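PDB 3V7D: cell division control protein 4 from Saccharomyces cerevisiae, which serves as the substrate-recognition subunit of an SCF ubiquitin ligase, binding phosphorylated targets such as the CDK inhibitor SIC1 for ubiquitination. Local coordinates for residues His351-Gly356 against Ser367-Ser373; Thr332-Ile336 against Met345-Gln349; Gly409-Phe414 against Leu430-Ile436. The protein carries 1 engineered substitution. One frame throughout, in Å; residues are numbered along the deposited sequence.

Contact 1: His351-Gly356 against Ser367-Ser373; sequences HTALVG and SAAADGS
The imidazole of H351 is held by a serine at each ring nitrogen, S373 and S367, both hydroxyls lying at its edge near the ring plane. ND1 donates to S373 OG at 2.8 Å, the oxygen only 2° out of the ring plane, and NE2 pairs with S367 OG at 2.7 Å. The ring reaches between them because CG stands anti to the carbonyl carbon (chi1 -59°), while the methyl of A369 approaches obliquely, its CB 3.3 Å from ND1. S373 OG passes the connection on to D371 OD1, on the syn side of that carboxylate; the same OD1 takes the backbone N of S373 from above the carboxylate plane, closing an Asx turn. W377 NE1 also bonds S367 OG, so D371, H351, S367 and W377 fit the Asp-His-Ser-Trp tetrad of WD40 blades, here in WD 6, with the S373 hydroxyl set between the aspartate and the histidine. Beside the ring the backbone closes with A370 N to L354 O, 2.9 Å, in the carbonyl plane. A353 sets its CB 3.7 Å from D371 CB, and the side chains of L354 and A370 meet through their CB atoms; both residues also pack on the bound peptide. With both nitrogens engaged in a buried setting, the imidazole is fixed against rotation, and the nearby D371 carboxylate would probably polarise it through the S373 hydroxyl.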
ATOM      1  N   HIS B 351       3.233  23.337  -7.820  1.00 31.83           N
ATOM      2  CA  HIS B 351       2.049  24.050  -7.362  1.00 36.49           C
ATOM      3  C   HIS B 351       2.319  25.544  -7.435  1.00 41.16           C
ATOM      4  O   HIS B 351       3.460  25.978  -7.282  1.00 45.25           O
ATOM      5  CB  HIS B 351       1.719  23.677  -5.914  1.00 30.30           C
ATOM      6  CG  HIS B 351       1.467  22.217  -5.701  1.00 33.84           C
ATOM      7  ND1 HIS B 351       0.286  21.604  -6.063  1.00 35.85           N
ATOM      8  CD2 HIS B 351       2.237  21.250  -5.146  1.00 33.22           C
ATOM      9  CE1 HIS B 351       0.340  20.323  -5.745  1.00 32.68           C
ATOM     10  NE2 HIS B 351       1.514  20.082  -5.189  1.00 32.95           N
ATOM     11  N   THR B 352       1.273  26.332  -7.658  1.00 42.93           N
ATOM     12  CA  THR B 352       1.415  27.784  -7.710  1.00 43.40           C
ATOM     13  C   THR B 352       0.668  28.443  -6.559  1.00 45.77           C
ATOM     14  O   THR B 352       0.367  29.634  -6.599  1.00 47.60           O
ATOM     15  CB  THR B 352       0.913  28.362  -9.046  1.00 49.96           C
ATOM     16  OG1 THR B 352      -0.508  28.200  -9.136  1.00 52.60           O
ATOM     17  CG2 THR B 352       1.579  27.653 -10.223  1.00 48.35           C
ATOM     18  N   ALA B 353       0.376  27.662  -5.526  1.00 43.39           N
ATOM     19  CA  ALA B 353      -0.310  28.186  -4.355  1.00 41.22           C
ATOM     20  C   ALA B 353       0.168  27.466  -3.099  1.00 43.58           C
ATOM     21  O   ALA B 353       1.012  26.572  -3.176  1.00 42.60           O
ATOM     22  CB  ALA B 353      -1.814  28.035  -4.517  1.00 40.38           C
ATOM     23  N   LEU B 354      -0.378  27.863  -1.950  1.00 40.84           N
ATOM     24  CA  LEU B 354      -0.093  27.218  -0.669  1.00 37.82           C
ATOM     25  C   LEU B 354      -0.209  25.697  -0.770  1.00 38.29           C
ATOM     26  O   LEU B 354      -1.260  25.174  -1.138  1.00 37.06           O
ATOM     27  CB  LEU B 354      -1.077  27.738   0.383  1.00 35.28           C
ATOM     28  CG  LEU B 354      -0.853  27.507   1.881  1.00 42.30           C
ATOM     29  CD1 LEU B 354      -1.717  28.477   2.674  1.00 48.34           C
ATOM     30  CD2 LEU B 354      -1.159  26.086   2.306  1.00 44.93           C
ATOM     31  N   VAL B 355       0.867  24.986  -0.447  1.00 36.44           N
ATOM     32  CA  VAL B 355       0.796  23.530  -0.351  1.00 35.00           C
ATOM     33  C   VAL B 355       0.593  23.134   1.110  1.00 35.49           C
ATOM     34  O   VAL B 355       1.516  23.232   1.916  1.00 35.78           O
ATOM     35  CB  VAL B 355       2.063  22.838  -0.897  1.00 38.29           C
ATOM     36  CG1 VAL B 355       1.839  21.330  -0.987  1.00 35.80           C
ATOM     37  CG2 VAL B 355       2.443  23.402  -2.266  1.00 31.35           C
ATOM     38  N   GLY B 356      -0.615  22.690   1.447  1.00 33.31           N
ATOM     39  CA  GLY B 356      -0.950  22.394   2.829  1.00 31.74           C
ATOM     40  C   GLY B 356      -1.281  20.945   3.136  1.00 34.22           C
ATOM     41  O   GLY B 356      -1.558  20.604   4.284  1.00 39.79           O
ATOM     42  N   SER B 367       0.709  15.467  -3.042  1.00 26.44           N
ATOM     43  CA  SER B 367       0.569  16.813  -2.504  1.00 29.62           C
ATOM     44  C   SER B 367      -0.609  17.543  -3.141  1.00 31.26           C
ATOM     45  O   SER B 367      -0.929  17.335  -4.318  1.00 30.41           O
ATOM     46  CB  SER B 367       1.849  17.609  -2.735  1.00 28.31           C
ATOM     47  OG  SER B 367       2.131  17.696  -4.126  1.00 33.85           O
ATOM     48  N   ALA B 368      -1.245  18.398  -2.351  1.00 32.27           N
ATOM     49  CA  ALA B 368      -2.433  19.118  -2.794  1.00 33.49           C
ATOM     50  C   ALA B 368      -2.344  20.572  -2.348  1.00 31.84           C
ATOM     51  O   ALA B 368      -1.883  20.861  -1.244  1.00 32.22           O
ATOM     52  CB  ALA B 368      -3.687  18.456  -2.239  1.00 25.39           C
ATOM     53  N   ALA B 369      -2.791  21.482  -3.207  1.00 31.72           N
ATOM     54  CA  ALA B 369      -2.575  22.909  -2.984  1.00 28.77           C
ATOM     55  C   ALA B 369      -3.870  23.713  -3.009  1.00 30.02           C
ATOM     56  O   ALA B 369      -4.915  23.203  -3.410  1.00 30.57           O
ATOM     57  CB  ALA B 369      -1.583  23.456  -4.011  1.00 25.72           C
ATOM     58  N   ALA B 370      -3.784  24.975  -2.594  1.00 34.85           N
ATOM     59  CA  ALA B 370      -4.958  25.839  -2.451  1.00 33.59           C
ATOM     60  C   ALA B 370      -5.510  26.355  -3.779  1.00 36.35           C
ATOM     61  O   ALA B 370      -6.495  27.093  -3.801  1.00 37.11           O
ATOM     62  CB  ALA B 370      -4.643  27.014  -1.518  1.00 33.41           C
ATOM     63  N   ASP B 371      -4.872  25.980  -4.883  1.00 40.30           N
ATOM     64  CA  ASP B 371      -5.355  26.371  -6.204  1.00 41.01           C
ATOM     65  C   ASP B 371      -6.147  25.240  -6.853  1.00 41.06           C
ATOM     66  O   ASP B 371      -6.566  25.342  -8.007  1.00 43.32           O
ATOM     67  CB  ASP B 371      -4.191  26.789  -7.102  1.00 46.29           C
ATOM     68  CG  ASP B 371      -3.195  25.666  -7.329  1.00 49.75           C
ATOM     69  OD1 ASP B 371      -3.326  24.606  -6.680  1.00 46.35           O
ATOM     70  OD2 ASP B 371      -2.271  25.848  -8.152  1.00 54.03           O
ATOM     71  N   GLY B 372      -6.333  24.154  -6.106  1.00 34.17           N
ATOM     72  CA  GLY B 372      -7.084  23.009  -6.593  1.00 31.97           C
ATOM     73  C   GLY B 372      -6.239  21.962  -7.296  1.00 30.65           C
ATOM     74  O   GLY B 372      -6.771  21.001  -7.861  1.00 31.39           O
ATOM     75  N   SER B 373      -4.924  22.142  -7.266  1.00 25.86           N
ATOM     76  CA  SER B 373      -4.020  21.204  -7.920  1.00 30.16           C
ATOM     77  C   SER B 373      -3.614  20.078  -6.978  1.00 33.74           C
ATOM     78  O   SER B 373      -3.461  20.282  -5.773  1.00 29.90           O
ATOM     79  CB  SER B 373      -2.769  21.920  -8.438  1.00 26.42           C
ATOM     80  OG  SER B 373      -2.059  22.526  -7.373  1.00 32.96           O
TER

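Contact 2: Thr332-Ile336 against Met345-Gln349; sequences TTIRI and MYTLQ
I334 and L348 exchange two backbone hydrogen bonds, L348 N to I334 O at 2.7 Å and I334 N to L348 O at 3.0 Å, and form a hydrogen-bonded pair of the antiparallel hairpin 334-338/343-348. Farther along, I336 N donates to Y346 O at 2.8 Å, while I336 O accepts from both M345 N and Y346 N: a classic beta bulge. Beyond the other end, Q349 NE2 reaches T332 OG1 at 3.3 Å, the hydroxyl near the amide plane; a bend at chi2 (64°) turns the amide back to it. A water bridges T332 O and L348 O. On the face of R335 and T347, the two side chains run side by side, T347 OG1 lying over one face of the guanidinium. On the other face I334 CB meets L348 CB at 3.9 Å, and I336 packs CG1 on Y346 CB and CD1 on L348 CD1; at the bulge, I336 CG2 also touches M345 SD. I334, I336 and L348 are buried, I334 and L348 against W377 of the next blade, whereas Y346 on the same face and T347 on the other are exposed, and the doubly bonded I336 O accommodates the extra residue of the bulge.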
ATOM      1  N   THR B 332       4.679  27.640  -1.858  1.00 39.60           N
ATOM      2  CA  THR B 332       4.299  26.804  -3.004  1.00 34.10           C
ATOM      3  C   THR B 332       5.274  25.663  -3.297  1.00 38.67           C
ATOM      4  O   THR B 332       5.058  24.893  -4.232  1.00 36.35           O
ATOM      5  CB  THR B 332       4.094  27.611  -4.316  1.00 44.30           C
ATOM      6  OG1 THR B 332       5.370  27.998  -4.844  1.00 43.50           O
ATOM      7  CG2 THR B 332       3.231  28.850  -4.081  1.00 45.60           C
ATOM      8  N   THR B 333       6.341  25.547  -2.512  1.00 39.92           N
ATOM      9  CA  THR B 333       7.327  24.502  -2.768  1.00 40.00           C
ATOM     10  C   THR B 333       7.187  23.326  -1.812  1.00 40.04           C
ATOM     11  O   THR B 333       6.633  23.452  -0.715  1.00 37.97           O
ATOM     12  CB  THR B 333       8.780  25.028  -2.685  1.00 44.17           C
ATOM     13  OG1 THR B 333       9.140  25.245  -1.316  1.00 41.18           O
ATOM     14  CG2 THR B 333       8.936  26.323  -3.465  1.00 43.64           C
ATOM     15  N   ILE B 334       7.694  22.178  -2.249  1.00 36.85           N
ATOM     16  CA  ILE B 334       7.823  21.005  -1.401  1.00 35.55           C
ATOM     17  C   ILE B 334       9.300  20.662  -1.308  1.00 36.44           C
ATOM     18  O   ILE B 334       9.989  20.600  -2.327  1.00 38.24           O
ATOM     19  CB  ILE B 334       7.092  19.800  -1.998  1.00 35.63           C
ATOM     20  CG1 ILE B 334       5.601  20.103  -2.151  1.00 39.31           C
ATOM     21  CG2 ILE B 334       7.302  18.574  -1.131  1.00 34.22           C
ATOM     22  CD1 ILE B 334       4.904  19.202  -3.147  1.00 34.45           C
ATOM     23  N   ARG B 335       9.794  20.443  -0.096  1.00 36.36           N
ATOM     24  CA  ARG B 335      11.202  20.101   0.073  1.00 40.56           C
ATOM     25  C   ARG B 335      11.406  18.701   0.627  1.00 37.10           C
ATOM     26  O   ARG B 335      10.668  18.250   1.498  1.00 37.10           O
ATOM     27  CB  ARG B 335      11.924  21.134   0.946  1.00 45.00           C
ATOM     28  CG  ARG B 335      12.158  22.457   0.240  1.00 44.56           C
ATOM     29  CD  ARG B 335      12.986  23.405   1.076  1.00 42.62           C
ATOM     30  NE  ARG B 335      13.516  24.493   0.262  1.00 46.78           N
ATOM     31  CZ  ARG B 335      14.721  25.029   0.432  1.00 50.22           C
ATOM     32  NH1 ARG B 335      15.521  24.577   1.388  1.00 48.29           N
ATOM     33  NH2 ARG B 335      15.127  26.016  -0.354  1.00 48.48           N
ATOM     34  N   ILE B 336      12.421  18.024   0.104  1.00 37.42           N
ATOM     35  CA  ILE B 336      12.803  16.705   0.575  1.00 37.83           C
ATOM     36  C   ILE B 336      14.132  16.838   1.302  1.00 38.54           C
ATOM     37  O   ILE B 336      15.091  17.376   0.755  1.00 42.48           O
ATOM     38  CB  ILE B 336      12.972  15.726  -0.600  1.00 38.50           C
ATOM     39  CG1 ILE B 336      11.734  15.756  -1.505  1.00 36.60           C
ATOM     40  CG2 ILE B 336      13.258  14.319  -0.088  1.00 34.37           C
ATOM     41  CD1 ILE B 336      10.462  15.296  -0.826  1.00 37.12           C
ATOM     42  N   MET B 345      17.656  17.685  -0.009  1.00 47.07           N
ATOM     43  CA  MET B 345      17.858  16.784  -1.136  1.00 46.50           C
ATOM     44  C   MET B 345      17.249  17.380  -2.395  1.00 45.86           C
ATOM     45  O   MET B 345      17.949  17.618  -3.379  1.00 46.81           O
ATOM     46  CB  MET B 345      17.228  15.419  -0.862  1.00 47.18           C
ATOM     47  CG  MET B 345      17.828  14.679   0.315  1.00 47.27           C
ATOM     48  SD  MET B 345      16.930  13.153   0.660  1.00 50.89           S
ATOM     49  CE  MET B 345      17.108  12.306  -0.909  1.00 37.32           C
ATOM     50  N   TYR B 346      15.942  17.630  -2.353  1.00 40.47           N
ATOM     51  CA  TYR B 346      15.220  18.129  -3.519  1.00 37.58           C
ATOM     52  C   TYR B 346      14.223  19.235  -3.180  1.00 40.62           C
ATOM     53  O   TYR B 346      13.659  19.273  -2.083  1.00 38.67           O
ATOM     54  CB  TYR B 346      14.464  16.985  -4.198  1.00 35.09           C
ATOM     55  CG  TYR B 346      15.315  15.781  -4.530  1.00 37.95           C
ATOM     56  CD1 TYR B 346      16.360  15.875  -5.437  1.00 39.05           C
ATOM     57  CD2 TYR B 346      15.064  14.547  -3.943  1.00 41.10           C
ATOM     58  CE1 TYR B 346      17.137  14.772  -5.749  1.00 44.42           C
ATOM     59  CE2 TYR B 346      15.835  13.439  -4.247  1.00 43.12           C
ATOM     60  CZ  TYR B 346      16.870  13.557  -5.153  1.00 46.05           C
ATOM     61  OH  TYR B 346      17.638  12.456  -5.459  1.00 48.37           O
ATOM     62  N   THR B 347      14.017  20.136  -4.134  1.00 35.55           N
ATOM     63  CA  THR B 347      12.900  21.064  -4.077  1.00 36.13           C
ATOM     64  C   THR B 347      11.961  20.739  -5.231  1.00 41.95           C
ATOM     65  O   THR B 347      12.368  20.732  -6.397  1.00 46.00           O
ATOM     66  CB  THR B 347      13.343  22.536  -4.173  1.00 41.38           C
ATOM     67  OG1 THR B 347      14.318  22.817  -3.162  1.00 43.33           O
ATOM     68  CG2 THR B 347      12.146  23.457  -3.980  1.00 39.12           C
ATOM     69  N   LEU B 348      10.710  20.449  -4.900  1.00 38.31           N
ATOM     70  CA  LEU B 348       9.712  20.104  -5.900  1.00 37.24           C
ATOM     71  C   LEU B 348       8.831  21.317  -6.149  1.00 40.29           C
ATOM     72  O   LEU B 348       8.285  21.900  -5.212  1.00 37.90           O
ATOM     73  CB  LEU B 348       8.853  18.937  -5.412  1.00 38.69           C
ATOM     74  CG  LEU B 348       9.590  17.741  -4.804  1.00 37.28           C
ATOM     75  CD1 LEU B 348       8.605  16.655  -4.385  1.00 30.65           C
ATOM     76  CD2 LEU B 348      10.609  17.195  -5.787  1.00 36.14           C
ATOM     77  N   GLN B 349       8.700  21.697  -7.413  1.00 41.40           N
ATOM     78  CA  GLN B 349       7.895  22.849  -7.793  1.00 37.22           C
ATOM     79  C   GLN B 349       6.784  22.412  -8.745  1.00 39.04           C
ATOM     80  O   GLN B 349       6.993  22.335  -9.952  1.00 43.32           O
ATOM     81  CB  GLN B 349       8.779  23.909  -8.457  1.00 38.81           C
ATOM     82  CG  GLN B 349       8.082  25.232  -8.717  1.00 41.12           C
ATOM     83  CD  GLN B 349       7.650  25.921  -7.436  1.00 46.29           C
ATOM     84  OE1 GLN B 349       8.479  26.445  -6.689  1.00 51.22           O
ATOM     85  NE2 GLN B 349       6.347  25.919  -7.173  1.00 41.75           N
TER
HETATM   86  O   HOH W   1       5.497  22.540  -5.093  1.00 34.10           O

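Contact 3: Gly409-Phe414 against Leu430-Ile436; sequences GSENQF and LKDADQI
The phenyl ring of F414 carries L430 on one face: CD1 stands over the ring centre, 3.4 Å from the centroid, a CH-pi contact. I436 CD1 comes in obliquely, 3.9 Å from F414 CD1, its side chain at about a right angle to that of F414. The ring turns to these two because its CG lies anti to the backbone N (chi1 -177°). The contact belongs to the WD40 beta-propeller: 409-414 is the turn between strands 405-410 and 413-418 of WD 7, and 430-436 leads into strand 435-442 of the neighbouring four-stranded sheet. F414 also packs on L446, A448 and L461 of that sheet, so its ring joins two blades. At the turn, a type II turn from S410 to Q413, I436 CB rests 3.9 Å from G409 CA. The carboxylate of E411 and the amide of Q435 cross with their planes 71° apart, OE1 3.0 Å from NE2. S410 OG is bonded to H390 ND1 and S394 OG, away from this contact, and D434 OD2 to the backbone N of D453; D434 and Q435 face E451 as a classic beta bulge. Waters lie between the segments: one within reach of N412 O and K431 O, one of N412 OD1 and A433 O, and one that accepts from L430 N and lies near F414 O. The direct backbone bond between the segments runs from N412 N to D434 O, 2.9 Å, with the donor standing 50° out of the carbonyl plane.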
ATOM      1  N   GLY B 409     -11.223  16.107  -2.179  1.00 34.78           N
ATOM      2  CA  GLY B 409     -12.384  16.922  -1.890  1.00 35.72           C
ATOM      3  C   GLY B 409     -12.110  18.413  -1.855  1.00 34.49           C
ATOM      4  O   GLY B 409     -11.031  18.870  -1.456  1.00 31.49           O
ATOM      5  N   SER B 410     -13.106  19.176  -2.282  1.00 30.29           N
ATOM      6  CA  SER B 410     -13.071  20.630  -2.187  1.00 29.14           C
ATOM      7  C   SER B 410     -14.501  21.119  -2.323  1.00 35.15           C
ATOM      8  O   SER B 410     -15.422  20.312  -2.442  1.00 36.61           O
ATOM      9  CB  SER B 410     -12.207  21.231  -3.291  1.00 28.99           C
ATOM     10  OG  SER B 410     -12.796  21.038  -4.564  1.00 32.10           O
ATOM     11  N   GLU B 411     -14.687  22.434  -2.312  1.00 34.37           N
ATOM     12  CA  GLU B 411     -16.015  23.015  -2.419  1.00 35.15           C
ATOM     13  C   GLU B 411     -16.762  22.473  -3.633  1.00 33.54           C
ATOM     14  O   GLU B 411     -16.282  22.572  -4.764  1.00 36.34           O
ATOM     15  CB  GLU B 411     -15.918  24.538  -2.483  1.00 39.88           C
ATOM     16  CG  GLU B 411     -17.260  25.236  -2.510  1.00 50.25           C
ATOM     17  CD  GLU B 411     -17.127  26.738  -2.354  1.00 61.27           C
ATOM     18  OE1 GLU B 411     -16.979  27.207  -1.204  1.00 58.86           O
ATOM     19  OE2 GLU B 411     -17.159  27.445  -3.383  1.00 66.36           O
ATOM     20  N   ASN B 412     -17.922  21.871  -3.372  1.00 33.04           N
ATOM     21  CA  ASN B 412     -18.784  21.292  -4.403  1.00 34.36           C
ATOM     22  C   ASN B 412     -18.202  20.107  -5.171  1.00 35.58           C
ATOM     23  O   ASN B 412     -18.810  19.634  -6.135  1.00 35.61           O
ATOM     24  CB  ASN B 412     -19.259  22.365  -5.387  1.00 38.08           C
ATOM     25  CG  ASN B 412     -20.134  23.409  -4.730  1.00 44.50           C
ATOM     26  OD1 ASN B 412     -20.984  23.091  -3.896  1.00 49.16           O
ATOM     27  ND2 ASN B 412     -19.928  24.669  -5.097  1.00 42.09           N
ATOM     28  N   GLN B 413     -17.039  19.618  -4.752  1.00 30.80           N
ATOM     29  CA  GLN B 413     -16.393  18.528  -5.487  1.00 33.08           C
ATOM     30  C   GLN B 413     -15.891  17.377  -4.619  1.00 30.66           C
ATOM     31  O   GLN B 413     -15.253  17.580  -3.585  1.00 34.88           O
ATOM     32  CB  GLN B 413     -15.242  19.053  -6.347  1.00 30.44           C
ATOM     33  CG  GLN B 413     -15.677  19.953  -7.489  1.00 38.06           C
ATOM     34  CD  GLN B 413     -14.818  19.764  -8.724  1.00 42.63           C
ATOM     35  OE1 GLN B 413     -13.935  18.905  -8.759  1.00 45.12           O
ATOM     36  NE2 GLN B 413     -15.080  20.558  -9.750  1.00 37.64           N
ATOM     37  N   PHE B 414     -16.176  16.165  -5.072  1.00 29.68           N
ATOM     38  CA  PHE B 414     -15.717  14.953  -4.418  1.00 30.16           C
ATOM     39  C   PHE B 414     -15.371  13.977  -5.536  1.00 30.80           C
ATOM     40  O   PHE B 414     -16.258  13.483  -6.233  1.00 32.95           O
ATOM     41  CB  PHE B 414     -16.820  14.401  -3.515  1.00 32.72           C
ATOM     42  CG  PHE B 414     -16.426  13.173  -2.737  1.00 34.56           C
ATOM     43  CD1 PHE B 414     -15.669  13.280  -1.581  1.00 34.90           C
ATOM     44  CD2 PHE B 414     -16.842  11.914  -3.146  1.00 31.79           C
ATOM     45  CE1 PHE B 414     -15.316  12.153  -0.855  1.00 34.66           C
ATOM     46  CE2 PHE B 414     -16.491  10.780  -2.427  1.00 32.01           C
ATOM     47  CZ  PHE B 414     -15.728  10.901  -1.277  1.00 29.98           C
ATOM     48  N   LEU B 430     -20.924  12.152  -4.048  1.00 27.39           N
ATOM     49  CA  LEU B 430     -21.363  13.051  -2.983  1.00 30.53           C
ATOM     50  C   LEU B 430     -21.703  14.423  -3.558  1.00 29.33           C
ATOM     51  O   LEU B 430     -21.310  15.460  -3.019  1.00 31.82           O
ATOM     52  CB  LEU B 430     -20.289  13.171  -1.897  1.00 27.46           C
ATOM     53  CG  LEU B 430     -19.962  11.875  -1.154  1.00 30.16           C
ATOM     54  CD1 LEU B 430     -18.899  12.112  -0.083  1.00 30.86           C
ATOM     55  CD2 LEU B 430     -21.225  11.279  -0.541  1.00 27.34           C
ATOM     56  N   LYS B 431     -22.440  14.408  -4.664  1.00 28.70           N
ATOM     57  CA  LYS B 431     -22.800  15.616  -5.401  1.00 35.15           C
ATOM     58  C   LYS B 431     -23.500  16.666  -4.532  1.00 35.53           C
ATOM     59  O   LYS B 431     -23.280  17.863  -4.703  1.00 36.69           O
ATOM     60  CB  LYS B 431     -23.681  15.247  -6.600  1.00 39.25           C
ATOM     61  CG  LYS B 431     -24.081  16.411  -7.502  1.00 39.43           C
ATOM     62  CD  LYS B 431     -24.867  15.905  -8.706  1.00 44.55           C
ATOM     63  CE  LYS B 431     -25.505  17.041  -9.496  1.00 56.45           C
ATOM     64  NZ  LYS B 431     -24.486  17.993 -10.021  1.00 64.68           N
ATOM     65  N   ASP B 432     -24.331  16.220  -3.593  1.00 32.31           N
ATOM     66  CA  ASP B 432     -25.120  17.146  -2.779  1.00 36.92           C
ATOM     67  C   ASP B 432     -24.309  17.834  -1.678  1.00 37.56           C
ATOM     68  O   ASP B 432     -24.796  18.759  -1.028  1.00 42.96           O
ATOM     69  CB  ASP B 432     -26.365  16.455  -2.200  1.00 38.23           C
ATOM     70  CG  ASP B 432     -26.020  15.363  -1.200  1.00 45.30           C
ATOM     71  OD1 ASP B 432     -24.879  14.853  -1.236  1.00 47.39           O
ATOM     72  OD2 ASP B 432     -26.895  15.011  -0.382  1.00 46.30           O
ATOM     73  N   ALA B 433     -23.074  17.385  -1.477  1.00 30.80           N
ATOM     74  CA  ALA B 433     -22.197  18.016  -0.494  1.00 32.17           C
ATOM     75  C   ALA B 433     -21.754  19.401  -0.974  1.00 35.20           C
ATOM     76  O   ALA B 433     -21.525  19.602  -2.165  1.00 30.70           O
ATOM     77  CB  ALA B 433     -20.987  17.131  -0.214  1.00 27.49           C
ATOM     78  N   ASP B 434     -21.652  20.354  -0.047  1.00 33.47           N
ATOM     79  CA  ASP B 434     -21.169  21.696  -0.370  1.00 35.60           C
ATOM     80  C   ASP B 434     -19.677  21.802  -0.071  1.00 38.22           C
ATOM     81  O   ASP B 434     -18.938  22.485  -0.780  1.00 37.99           O
ATOM     82  CB  ASP B 434     -21.926  22.759   0.430  1.00 43.15           C
ATOM     83  CG  ASP B 434     -23.381  22.880   0.018  1.00 46.50           C
ATOM     84  OD1 ASP B 434     -23.674  22.758  -1.191  1.00 46.86           O
ATOM     85  OD2 ASP B 434     -24.231  23.101   0.907  1.00 48.55           O
ATOM     86  N   GLN B 435     -19.245  21.130   0.993  1.00 33.90           N
ATOM     87  CA  GLN B 435     -17.830  21.064   1.341  1.00 36.20           C
ATOM     88  C   GLN B 435     -17.468  19.646   1.754  1.00 37.41           C
ATOM     89  O   GLN B 435     -18.301  18.914   2.290  1.00 31.43           O
ATOM     90  CB  GLN B 435     -17.503  22.021   2.491  1.00 40.21           C
ATOM     91  CG  GLN B 435     -17.858  23.470   2.231  1.00 47.59           C
ATOM     92  CD  GLN B 435     -16.767  24.224   1.498  1.00 57.26           C
ATOM     93  OE1 GLN B 435     -15.735  23.657   1.132  1.00 57.33           O
ATOM     94  NE2 GLN B 435     -16.989  25.520   1.287  1.00 60.73           N
ATOM     95  N   ILE B 436     -16.224  19.260   1.492  1.00 35.59           N
ATOM     96  CA  ILE B 436     -15.693  18.004   2.001  1.00 31.88           C
ATOM     97  C   ILE B 436     -14.604  18.349   3.001  1.00 32.68           C
ATOM     98  O   ILE B 436     -13.534  18.810   2.617  1.00 35.00           O
ATOM     99  CB  ILE B 436     -15.084  17.147   0.880  1.00 33.14           C
ATOM    100  CG1 ILE B 436     -16.019  17.110  -0.334  1.00 28.96           C
ATOM    101  CG2 ILE B 436     -14.769  15.742   1.398  1.00 26.89           C
ATOM    102  CD1 ILE B 436     -17.335  16.419  -0.066  1.00 29.01           C
TER
HETATM  103  O   HOH W   2     -18.266  19.315  -1.728  1.00 35.57           O
HETATM  104  O   HOH W   3     -21.557  19.386  -6.071  1.00 40.78           O
HETATM  105  O   HOH W   4     -23.224  21.159  -3.719  1.00 51.63           O
HETATM  106  O   HOH W   5     -19.216  13.716  -5.761  1.00 31.37           O

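All three contacts lie in the WD40 propeller, in series along the chain. Contacts 1 and 2 touch: S367 OG lies 3.3 Å from I334 CD1, and T332 packs on the backbone of 351-353, so WD 5 and WD 6 lean on each other there; strand 343-348 leads directly to strand 355-360. Contact 3 stands apart, its centre about 17 Å from that of contact 1 and 29 Å from that of contact 2. Contact 1 has the largest share of buried residues and is governed by a buried polar relay, contact 2 by antiparallel strand pairing interrupted by a bulge at an exposed blade edge, and contact 3 by apolar packing between blades with a watered surface turn.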